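Local coordinates for protein bifunctional endomannanase/endoglucanase (PDB 3W0K) that probably hydrolyses internal beta-linkages of mannan and cellulose-type glucan chains, as a family 5 glycoside hydrolase, at residues A[43-48]-A[83-88]; A[191-196]-A[250-255]. All blocks are in the same frame, centred on the assembly; numbering follows the deposited sequence.

Both contacts join consecutive strands of the eight-stranded parallel beta/alpha barrel, and they follow one another along the chain, so the two loops neither nest nor cross. From the N terminus, the end of strand 38-44 and the 3-10 turn after it meet residues 83-88, where strand 78-83 runs out; this closes a loop holding helix 62-74, and interaction 1 lies at the C-terminal ends of the second and third strands. The chain then builds the fourth and fifth strands before residues 191-196 pair with 250-255, closing a second loop that holds helix 234-249. Interaction 2 therefore ties strand six to the beginning of strand seven. The two centres lie 23 Å apart, and their nearest atoms about 7 Å.

Interaction 1: residues A[43-48]-A[83-88]; sequences VDYRFW and LHRAPG
Asp44 and Arg85 run side by side from a parallel strand pair, with OD1 of Asp44 3.3 Å from CD of Arg85. In Asp44 CG stands anti to the backbone N (chi1 -174°), and both carboxylate oxygens lie almost in the guanidinium plane of Arg46, where NE meets OD1 and NH2 meets OD2 at 2.9 Å, each through a syn lone pair. OD1 also takes the backbone N of Arg46, an Asx turn, while a water links OD2 to NE of Arg85. An alanine in place of Asp44 is likely to leave Arg46 without its salt-bridge mate and the turn without its side-chain acceptor. A beta bulge shows in the backbone, where O of Val43 accepts from N of both His84 (2.8 Å) and Arg85 (3.2 Å). The Tyr45 ring receives CA of Pro87 over one face, 4.1 Å from its centroid, and O of Arg85 at its edge; its hydroxyl bonds to Glu97, which also forms a salt bridge with Arg85. CD2 of Leu83 meets the Trp48 ring edge at CH2 (3.7 Å). The contact lies at the C-terminal ends of neighbouring strands 38-44 and 78-83, and helix 105-121 packs on it through Trp115 against Leu83 and Gln114 against Tyr45 and Pro87.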
ATOM      1  N   VAL A  43      -8.115  -4.216  -1.413  1.00  8.09           N
ATOM      2  CA  VAL A  43      -9.319  -4.774  -2.027  1.00  8.51           C
ATOM      3  C   VAL A  43     -10.304  -3.771  -2.630  1.00  9.68           C
ATOM      4  O   VAL A  43     -10.297  -2.589  -2.292  1.00 10.69           O
ATOM      5  CB  VAL A  43     -10.077  -5.709  -1.039  1.00  8.72           C
ATOM      6  CG1 VAL A  43      -9.125  -6.757  -0.469  1.00  9.90           C
ATOM      7  CG2 VAL A  43     -10.720  -4.910   0.088  1.00  9.48           C
ATOM      8  N   ASP A  44     -11.151  -4.283  -3.521  1.00  9.24           N
ATOM      9  CA  ASP A  44     -12.181  -3.516  -4.225  1.00  9.31           C
ATOM     10  C   ASP A  44     -13.520  -3.878  -3.569  1.00  9.12           C
ATOM     11  O   ASP A  44     -13.949  -5.030  -3.631  1.00  9.08           O
ATOM     12  CB  ASP A  44     -12.168  -3.945  -5.703  1.00  9.71           C
ATOM     13  CG  ASP A  44     -13.087  -3.119  -6.588  1.00  9.63           C
ATOM     14  OD1 ASP A  44     -14.086  -2.551  -6.103  1.00  9.96           O
ATOM     15  OD2 ASP A  44     -12.808  -3.061  -7.802  1.00 10.93           O
ATOM     16  N   TYR A  45     -14.180  -2.895  -2.954  1.00  9.29           N
ATOM     17  CA  TYR A  45     -15.455  -3.141  -2.273  1.00  9.89           C
ATOM     18  C   TYR A  45     -16.561  -3.677  -3.181  1.00 10.29           C
ATOM     19  O   TYR A  45     -17.549  -4.230  -2.693  1.00  9.56           O
ATOM     20  CB  TYR A  45     -15.937  -1.882  -1.531  1.00  9.35           C
ATOM     21  CG  TYR A  45     -16.665  -0.867  -2.387  1.00 10.97           C
ATOM     22  CD1 TYR A  45     -18.058  -0.843  -2.434  1.00 11.48           C
ATOM     23  CD2 TYR A  45     -15.967   0.069  -3.145  1.00 10.25           C
ATOM     24  CE1 TYR A  45     -18.742   0.086  -3.217  1.00 12.13           C
ATOM     25  CE2 TYR A  45     -16.640   1.007  -3.931  1.00 10.09           C
ATOM     26  CZ  TYR A  45     -18.028   1.007  -3.961  1.00 11.75           C
ATOM     27  OH  TYR A  45     -18.707   1.922  -4.731  1.00 12.34           O
ATOM     28  N   ARG A  46     -16.398  -3.522  -4.494  1.00 10.73           N
ATOM     29  CA  ARG A  46     -17.403  -4.007  -5.437  1.00 10.16           C
ATOM     30  C   ARG A  46     -17.483  -5.533  -5.480  1.00 11.29           C
ATOM     31  O   ARG A  46     -18.444  -6.096  -6.009  1.00 12.03           O
ATOM     32  CB  ARG A  46     -17.162  -3.435  -6.833  1.00 11.80           C
ATOM     33  CG  ARG A  46     -17.381  -1.935  -6.915  1.00 12.38           C
ATOM     34  CD  ARG A  46     -17.095  -1.433  -8.312  1.00 12.00           C
ATOM     35  NE  ARG A  46     -15.718  -1.724  -8.695  1.00 12.46           N
ATOM     36  CZ  ARG A  46     -15.238  -1.607  -9.927  1.00 12.93           C
ATOM     37  NH1 ARG A  46     -16.026  -1.202 -10.917  1.00 16.20           N
ATOM     38  NH2 ARG A  46     -13.968  -1.894 -10.170  1.00 14.62           N
ATOM     39  N   PHE A  47     -16.478  -6.205  -4.921  1.00 10.60           N
ATOM     40  CA  PHE A  47     -16.501  -7.664  -4.874  1.00 10.76           C
ATOM     41  C   PHE A  47     -17.655  -8.147  -3.991  1.00 11.34           C
ATOM     42  O   PHE A  47     -18.136  -9.266  -4.155  1.00 12.14           O
ATOM     43  CB  PHE A  47     -15.181  -8.224  -4.336  1.00 10.74           C
ATOM     44  CG  PHE A  47     -14.152  -8.491  -5.399  1.00 10.56           C
ATOM     45  CD1 PHE A  47     -14.259  -9.604  -6.227  1.00 10.98           C
ATOM     46  CD2 PHE A  47     -13.053  -7.650  -5.551  1.00 10.72           C
ATOM     47  CE1 PHE A  47     -13.285  -9.879  -7.191  1.00 11.13           C
ATOM     48  CE2 PHE A  47     -12.073  -7.916  -6.510  1.00  9.81           C
ATOM     49  CZ  PHE A  47     -12.189  -9.033  -7.331  1.00 11.66           C
ATOM     50  N   TRP A  48     -18.103  -7.299  -3.066  1.00 10.56           N
ATOM     51  CA  TRP A  48     -19.196  -7.663  -2.165  1.00 11.21           C
ATOM     52  C   TRP A  48     -20.323  -6.636  -2.144  1.00 12.81           C
ATOM     53  O   TRP A  48     -21.277  -6.770  -1.374  1.00 12.46           O
ATOM     54  CB  TRP A  48     -18.662  -7.880  -0.739  1.00 12.12           C
ATOM     55  CG  TRP A  48     -18.109  -6.640  -0.073  1.00 10.90           C
ATOM     56  CD1 TRP A  48     -18.827  -5.652   0.540  1.00 11.14           C
ATOM     57  CD2 TRP A  48     -16.728  -6.282   0.084  1.00 10.47           C
ATOM     58  NE1 TRP A  48     -17.987  -4.709   1.069  1.00 11.59           N
ATOM     59  CE2 TRP A  48     -16.691  -5.069   0.806  1.00 10.71           C
ATOM     60  CE3 TRP A  48     -15.520  -6.872  -0.311  1.00 10.71           C
ATOM     61  CZ2 TRP A  48     -15.492  -4.433   1.144  1.00 11.12           C
ATOM     62  CZ3 TRP A  48     -14.327  -6.241   0.026  1.00  9.56           C
ATOM     63  CH2 TRP A  48     -14.325  -5.032   0.748  1.00  9.64           C
ATOM     64  N   LEU A  83      -8.812  -0.982   2.028  1.00  8.26           N
ATOM     65  CA  LEU A  83      -9.867  -0.729   1.055  1.00  8.73           C
ATOM     66  C   LEU A  83      -9.172   0.112  -0.016  1.00  7.32           C
ATOM     67  O   LEU A  83      -8.810   1.267   0.230  1.00  9.08           O
ATOM     68  CB  LEU A  83     -11.046   0.049   1.655  1.00 10.61           C
ATOM     69  CG  LEU A  83     -12.028  -0.713   2.548  1.00 11.32           C
ATOM     70  CD1 LEU A  83     -13.227   0.182   2.850  1.00 10.80           C
ATOM     71  CD2 LEU A  83     -12.495  -1.985   1.856  1.00 14.35           C
ATOM     72  N   HIS A  84      -8.882  -0.510  -1.157  1.00  8.23           N
ATOM     73  CA  HIS A  84      -8.213   0.179  -2.258  1.00  8.49           C
ATOM     74  C   HIS A  84      -9.237   1.019  -3.006  1.00  9.09           C
ATOM     75  O   HIS A  84      -8.973   2.173  -3.365  1.00  9.29           O
ATOM     76  CB  HIS A  84      -7.541  -0.816  -3.194  1.00 10.10           C
ATOM     77  CG  HIS A  84      -6.609  -0.169  -4.164  1.00 10.35           C
ATOM     78  ND1 HIS A  84      -7.006   0.222  -5.423  1.00 12.88           N
ATOM     79  CD2 HIS A  84      -5.316   0.212  -4.040  1.00 12.66           C
ATOM     80  CE1 HIS A  84      -5.998   0.822  -6.032  1.00 11.42           C
ATOM     81  NE2 HIS A  84      -4.962   0.828  -5.214  1.00 12.32           N
ATOM     82  N   ARG A  85     -10.354   0.384  -3.344  1.00  9.06           N
ATOM     83  CA  ARG A  85     -11.477   1.083  -3.946  1.00  8.85           C
ATOM     84  C   ARG A  85     -12.473   0.988  -2.800  1.00  9.03           C
ATOM     85  O   ARG A  85     -12.838  -0.112  -2.366  1.00  8.95           O
ATOM     86  CB  ARG A  85     -12.036   0.402  -5.201  1.00  9.70           C
ATOM     87  CG  ARG A  85     -13.293   1.123  -5.725  1.00  9.20           C
ATOM     88  CD  ARG A  85     -13.763   0.616  -7.081  1.00  9.97           C
ATOM     89  NE  ARG A  85     -12.832   0.964  -8.152  1.00  9.67           N
ATOM     90  CZ  ARG A  85     -12.813   2.123  -8.803  1.00 10.51           C
ATOM     91  NH1 ARG A  85     -13.683   3.086  -8.508  1.00 10.74           N
ATOM     92  NH2 ARG A  85     -11.908   2.325  -9.754  1.00 11.00           N
ATOM     93  N   ALA A  86     -12.779   2.142  -2.225  1.00  9.16           N
ATOM     94  CA  ALA A  86     -13.703   2.253  -1.105  1.00  7.94           C
ATOM     95  C   ALA A  86     -14.946   2.988  -1.578  1.00  8.49           C
ATOM     96  O   ALA A  86     -14.948   3.563  -2.664  1.00  8.93           O
ATOM     97  CB  ALA A  86     -13.036   3.042   0.026  1.00 10.06           C
ATOM     98  N   PRO A  87     -16.040   2.930  -0.801  1.00  8.80           N
ATOM     99  CA  PRO A  87     -17.254   3.638  -1.215  1.00  8.79           C
ATOM    100  C   PRO A  87     -16.937   5.106  -1.496  1.00  8.70           C
ATOM    101  O   PRO A  87     -16.512   5.847  -0.600  1.00  9.26           O
ATOM    102  CB  PRO A  87     -18.154   3.496   0.008  1.00  8.41           C
ATOM    103  CG  PRO A  87     -17.817   2.125   0.489  1.00  9.23           C
ATOM    104  CD  PRO A  87     -16.302   2.088   0.385  1.00  9.88           C
ATOM    105  N   GLY A  88     -17.084   5.501  -2.756  1.00  8.29           N
ATOM    106  CA  GLY A  88     -16.822   6.875  -3.141  1.00  8.55           C
ATOM    107  C   GLY A  88     -15.389   7.254  -3.466  1.00  9.04           C
ATOM    108  O   GLY A  88     -15.106   8.441  -3.632  1.00  8.00           O
TER
HETATM  109  O   HOH W   1     -10.914  -1.187  -8.390  1.00 10.50           O

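Interaction 2: residues A[191-196]-A[250-255]; sequences VVHSGR and KGVNVH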
ATOM      1  N   VAL A 191      -2.254   5.958  15.282  1.00 14.64           N
ATOM      2  CA  VAL A 191      -2.370   5.059  14.140  1.00 13.32           C
ATOM      3  C   VAL A 191      -1.054   5.060  13.375  1.00 12.31           C
ATOM      4  O   VAL A 191      -0.216   5.943  13.568  1.00 13.09           O
ATOM      5  CB  VAL A 191      -3.506   5.496  13.174  1.00 12.46           C
ATOM      6  CG1 VAL A 191      -4.844   5.481  13.893  1.00 13.66           C
ATOM      7  CG2 VAL A 191      -3.220   6.881  12.593  1.00 14.34           C
ATOM      8  N   VAL A 192      -0.854   4.046  12.542  1.00 11.18           N
ATOM      9  CA  VAL A 192       0.358   3.970  11.737  1.00 11.19           C
ATOM     10  C   VAL A 192       0.184   4.874  10.523  1.00 10.31           C
ATOM     11  O   VAL A 192      -0.859   4.842   9.871  1.00 10.39           O
ATOM     12  CB  VAL A 192       0.627   2.532  11.231  1.00 12.61           C
ATOM     13  CG1 VAL A 192       1.875   2.507  10.350  1.00 13.72           C
ATOM     14  CG2 VAL A 192       0.787   1.578  12.401  1.00 13.40           C
ATOM     15  N   HIS A 193       1.171   5.726  10.268  1.00 10.00           N
ATOM     16  CA  HIS A 193       1.139   6.609   9.106  1.00 10.77           C
ATOM     17  C   HIS A 193       1.929   5.907   8.012  1.00 11.02           C
ATOM     18  O   HIS A 193       3.124   5.637   8.165  1.00 10.67           O
ATOM     19  CB  HIS A 193       1.740   7.975   9.436  1.00 10.38           C
ATOM     20  CG  HIS A 193       0.874   8.806  10.329  1.00 11.42           C
ATOM     21  ND1 HIS A 193       0.646  10.147  10.106  1.00 12.08           N
ATOM     22  CD2 HIS A 193       0.171   8.482  11.441  1.00 11.89           C
ATOM     23  CE1 HIS A 193      -0.162  10.613  11.042  1.00 10.99           C
ATOM     24  NE2 HIS A 193      -0.464   9.624  11.864  1.00 11.16           N
ATOM     25  N   SER A 194       1.250   5.604   6.912  1.00  9.63           N
ATOM     26  CA  SER A 194       1.858   4.876   5.810  1.00 10.21           C
ATOM     27  C   SER A 194       2.228   5.715   4.600  1.00  9.24           C
ATOM     28  O   SER A 194       1.365   6.328   3.957  1.00  9.28           O
ATOM     29  CB  SER A 194       0.938   3.725   5.390  1.00  9.30           C
ATOM     30  OG  SER A 194       1.579   2.859   4.469  1.00  8.92           O
ATOM     31  N   GLY A 195       3.523   5.698   4.290  1.00  9.74           N
ATOM     32  CA  GLY A 195       4.058   6.427   3.155  1.00  9.66           C
ATOM     33  C   GLY A 195       4.297   5.554   1.937  1.00  9.35           C
ATOM     34  O   GLY A 195       3.880   4.385   1.883  1.00  9.39           O
ATOM     35  N   ARG A 196       5.028   6.104   0.974  1.00  8.42           N
ATOM     36  CA  ARG A 196       5.296   5.412  -0.277  1.00  9.12           C
ATOM     37  C   ARG A 196       6.733   5.551  -0.753  1.00  9.89           C
ATOM     38  O   ARG A 196       7.424   6.510  -0.404  1.00 10.18           O
ATOM     39  CB  ARG A 196       4.365   5.955  -1.364  1.00  8.83           C
ATOM     40  CG  ARG A 196       2.890   5.603  -1.176  1.00  9.81           C
ATOM     41  CD  ARG A 196       2.693   4.111  -1.321  1.00  8.94           C
ATOM     42  NE  ARG A 196       1.286   3.702  -1.312  1.00  8.11           N
ATOM     43  CZ  ARG A 196       0.599   3.370  -0.225  1.00  8.30           C
ATOM     44  NH1 ARG A 196       1.167   3.411   0.976  1.00  8.78           N
ATOM     45  NH2 ARG A 196      -0.639   2.902  -0.350  1.00  8.57           N
ATOM     46  N   LYS A 250       8.596  12.584  16.535  1.00 29.43           N
ATOM     47  CA  LYS A 250       7.587  13.018  17.498  1.00 29.23           C
ATOM     48  C   LYS A 250       6.860  11.835  18.141  1.00 28.88           C
ATOM     49  O   LYS A 250       5.967  12.026  18.968  1.00 29.62           O
ATOM     50  CB  LYS A 250       6.587  13.951  16.825  1.00 29.79           C
ATOM     51  N   GLY A 251       7.230  10.620  17.743  1.00 27.24           N
ATOM     52  CA  GLY A 251       6.612   9.429  18.304  1.00 25.69           C
ATOM     53  C   GLY A 251       5.651   8.682  17.395  1.00 23.99           C
ATOM     54  O   GLY A 251       5.101   7.653  17.790  1.00 25.10           O
ATOM     55  N   VAL A 252       5.447   9.190  16.183  1.00 22.61           N
ATOM     56  CA  VAL A 252       4.543   8.555  15.226  1.00 19.96           C
ATOM     57  C   VAL A 252       5.190   7.348  14.551  1.00 19.25           C
ATOM     58  O   VAL A 252       6.363   7.387  14.175  1.00 18.83           O
ATOM     59  CB  VAL A 252       4.092   9.555  14.136  1.00 20.81           C
ATOM     60  CG1 VAL A 252       3.220   8.857  13.095  1.00 19.76           C
ATOM     61  CG2 VAL A 252       3.335  10.713  14.768  1.00 20.66           C
ATOM     62  N   ASN A 253       4.422   6.268  14.429  1.00 18.11           N
ATOM     63  CA  ASN A 253       4.894   5.052  13.780  1.00 17.87           C
ATOM     64  C   ASN A 253       4.683   5.195  12.277  1.00 17.60           C
ATOM     65  O   ASN A 253       3.571   5.475  11.823  1.00 18.23           O
ATOM     66  CB  ASN A 253       4.134   3.834  14.309  1.00 20.83           C
ATOM     67  CG  ASN A 253       4.443   3.541  15.765  1.00 25.40           C
ATOM     68  OD1 ASN A 253       5.563   3.157  16.108  1.00 28.82           O
ATOM     69  ND2 ASN A 253       3.452   3.724  16.631  1.00 28.13           N
ATOM     70  N   VAL A 254       5.762   5.038  11.517  1.00 15.44           N
ATOM     71  CA  VAL A 254       5.715   5.163  10.062  1.00 13.66           C
ATOM     72  C   VAL A 254       6.086   3.845   9.386  1.00 13.87           C
ATOM     73  O   VAL A 254       6.909   3.086   9.896  1.00 15.76           O
ATOM     74  CB  VAL A 254       6.679   6.283   9.574  1.00 14.39           C
ATOM     75  CG1 VAL A 254       6.737   6.332   8.046  1.00 15.67           C
ATOM     76  CG2 VAL A 254       6.233   7.635  10.126  1.00 14.14           C
ATOM     77  N   HIS A 255       5.463   3.576   8.243  1.00 10.55           N
ATOM     78  CA  HIS A 255       5.729   2.362   7.478  1.00 10.52           C
ATOM     79  C   HIS A 255       5.539   2.671   5.995  1.00  9.96           C
ATOM     80  O   HIS A 255       4.788   3.580   5.643  1.00 11.73           O
ATOM     81  CB  HIS A 255       4.768   1.245   7.896  1.00  9.54           C
ATOM     82  CG  HIS A 255       5.069  -0.079   7.263  1.00  9.28           C
ATOM     83  ND1 HIS A 255       4.461  -0.506   6.102  1.00 10.33           N
ATOM     84  CD2 HIS A 255       5.925  -1.064   7.624  1.00 10.75           C
ATOM     85  CE1 HIS A 255       4.930  -1.698   5.775  1.00 10.46           C
ATOM     86  NE2 HIS A 255       5.821  -2.058   6.682  1.00  9.82           N
TER
HETATM   87  O   HOH W   2       1.654   6.407  15.483  1.00 20.66           O
HETATM   88  O   HOH W   3       1.880   0.495   5.995  1.00 10.27           O
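The imidazole of His193 is overlapped on one face by CG1 of Val252, which lies 3.8 Å from the ring centroid and 24° off its normal, a CH-pi contact. In the parallel beta/alpha barrel of this family 5 enzyme, the pair sits where strand 192-197 meets the segment leading into strand 254-259. Val252 places that methyl with CG1 anti to the backbone N (chi1 176°), and the two side chains cross at about a right angle. Leu247 of helix 234-249 touches both residues, and Trp244 of the same helix touches His193, so this face of the sheet packs against the helix that precedes strand seven. A Schellman motif at Gly251 ends that helix before the chain turns into the barrel.

The register is fixed by a ladder of three backbone bonds: His193 N to Asn253 O (2.9 Å), His255 N to His193 O (3.1 Å) and Gly195 N to His255 O (2.8 Å). The first and last lie nearly along the C=O axis. Facing the other way from His193 and Val254, Ser194 and His255 are paired on the opposite face; NE2 of His255 bonds to the carbonyl of Lys3, whereas ND1 faces a bound water. That single water lies 2.8 Å from OG of Ser194 and 2.8 Å from ND1 of His255.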